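Local coordinates for FACT complex subunit SPT16 (Ashbya gossypii, PDB 6A8M), which probably serves, as part of the FACT histone chaperone, to reorganize nucleosomes during transcription, replication and DNA repair, at residues L323-E326 with E327-N331. Numbering follows the deposited sequence.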
loop_
_atom_site.group_PDB
_atom_site.type_symbol
_atom_site.label_atom_id
_atom_site.label_comp_id
_atom_site.label_asym_id
_atom_site.label_seq_id
_atom_site.Cartn_x
_atom_site.Cartn_y
_atom_site.Cartn_z
ATOM N N LEU A 323 22.815 10.784 2.101
ATOM C CA LEU A 323 22.623 12.232 2.081
ATOM C C LEU A 323 21.448 12.618 1.199
ATOM O O LEU A 323 20.697 13.542 1.525
ATOM C CB LEU A 323 23.900 12.923 1.590
ATOM C CG LEU A 323 25.118 12.737 2.505
ATOM C CD1 LEU A 323 26.349 13.399 1.946
ATOM C CD2 LEU A 323 24.793 13.297 3.889
ATOM N N LEU A 324 21.269 11.912 0.083
ATOM C CA LEU A 324 20.148 12.193 -0.812
ATOM C C LEU A 324 18.817 11.868 -0.149
ATOM O O LEU A 324 17.853 12.644 -0.244
ATOM C CB LEU A 324 20.316 11.398 -2.111
ATOM C CG LEU A 324 19.116 11.437 -3.064
ATOM C CD1 LEU A 324 18.940 12.885 -3.556
ATOM C CD2 LEU A 324 19.335 10.513 -4.245
ATOM N N GLN A 325 18.729 10.710 0.507
ATOM C CA GLN A 325 17.491 10.377 1.207
ATOM C C GLN A 325 17.178 11.424 2.263
ATOM O O GLN A 325 16.027 11.853 2.407
ATOM C CB GLN A 325 17.588 8.989 1.853
ATOM C CG GLN A 325 16.209 8.516 2.346
ATOM C CD GLN A 325 16.263 7.434 3.404
ATOM O OE1 GLN A 325 17.008 7.538 4.390
ATOM N NE2 GLN A 325 15.446 6.401 3.224
ATOM N N GLU A 326 18.198 11.857 2.996
ATOM C CA GLU A 326 18.002 12.889 4.006
ATOM C C GLU A 326 17.488 14.182 3.381
ATOM O O GLU A 326 16.584 14.826 3.926
ATOM C CB GLU A 326 19.313 13.127 4.758
ATOM C CG GLU A 326 19.263 14.271 5.760
ATOM C CD GLU A 326 18.376 13.973 6.956
ATOM O OE1 GLU A 326 18.257 12.793 7.339
ATOM O OE2 GLU A 326 17.791 14.928 7.511
ATOM N N GLU A 327 18.051 14.572 2.231
ATOM C CA GLU A 327 17.568 15.757 1.527
ATOM C C GLU A 327 16.095 15.615 1.169
ATOM O O GLU A 327 15.316 16.560 1.325
ATOM C CB GLU A 327 18.424 15.991 0.278
ATOM C CG GLU A 327 17.827 16.934 -0.787
ATOM C CD GLU A 327 17.777 18.402 -0.381
ATOM O OE1 GLU A 327 18.287 18.752 0.700
ATOM O OE2 GLU A 327 17.226 19.222 -1.154
ATOM N N ILE A 328 15.691 14.439 0.688
ATOM C CA ILE A 328 14.288 14.219 0.354
ATOM C C ILE A 328 13.428 14.278 1.612
ATOM O O ILE A 328 12.438 15.014 1.672
ATOM C CB ILE A 328 14.119 12.878 -0.383
ATOM C CG1 ILE A 328 14.826 12.936 -1.721
ATOM C CG2 ILE A 328 12.654 12.547 -0.618
ATOM C CD1 ILE A 328 14.935 11.584 -2.350
ATOM N N ILE A 329 13.813 13.528 2.648
ATOM C CA ILE A 329 12.935 13.373 3.808
ATOM C C ILE A 329 12.813 14.680 4.577
ATOM O O ILE A 329 11.707 15.104 4.943
ATOM C CB ILE A 329 13.434 12.236 4.714
ATOM C CG1 ILE A 329 13.217 10.882 4.026
ATOM C CG2 ILE A 329 12.744 12.326 6.092
ATOM C CD1 ILE A 329 13.838 9.672 4.743
ATOM N N ASN A 330 13.930 15.348 4.831
ATOM C CA ASN A 330 13.904 16.468 5.755
ATOM C C ASN A 330 13.963 17.828 5.070
ATOM O O ASN A 330 13.836 18.859 5.745
ATOM C CB ASN A 330 15.025 16.289 6.790
ATOM C CG ASN A 330 14.653 15.233 7.847
ATOM O OD1 ASN A 330 13.574 15.303 8.443
ATOM N ND2 ASN A 330 15.509 14.236 8.042
ATOM N N ASN A 331 14.081 17.867 3.745
ATOM C CA ASN A 331 14.006 19.134 3.043
ATOM C C ASN A 331 12.886 19.208 2.016
ATOM O O ASN A 331 12.197 20.220 1.955
ATOM C CB ASN A 331 15.339 19.434 2.363
ATOM C CG ASN A 331 15.441 20.863 1.929
ATOM O OD1 ASN A 331 15.026 21.768 2.657
ATOM N ND2 ASN A 331 15.966 21.088 0.732
#
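Glu327 opens the later part of this stretch of helix 312-332 by donating its backbone N to Leu323 O at 2.9 Å, the first of five successive i to i+4 bonds, the last of them weak. Its carboxylate turns the other way along the helix, toward Asn331, whose ND2 donates a hydrogen bond to Glu327 OE2 at 2.9 Å. That donor keeps the acceptor in its own amide plane but meets the carboxylate from above, 35° out of plane. One residue on, Ile328 repeats the backbone bond to Leu324 O, and its CD1 lies 4.2 Å from Leu324 CG; both side chains rest on strand 394-405. The helix thus packs against the curved antiparallel sheet of the peptidase M24-like domain, the pita-bread fold of that family, with helix 339-353 beside it. Ile329 continues this buried face. Its CG1 stands anti to the carbonyl carbon (chi1 -70°), which sends CD1 back alongside Gln325, 3.6 Å from Gln325 CD, the two side chains pointing the same way. The amide beyond is gripped at both ends, NE2 by Asp419 and OE1 by Lys436, and an alanine in place of Gln325 would probably leave both charged groups without this mate and strip one flank of Ile329 CD1. Asn330, on the exposed side, bonds through its backbone N to Glu326 O at 2.9 Å. Its ND2 also reaches Glu326 OE2, at a very short and therefore doubtful 2.4 Å, the amide and carboxylate planes 32° apart. Over 328-331 the helix takes a wider, pi-type turn, and Asn331 N bonds only weakly to Glu327 O.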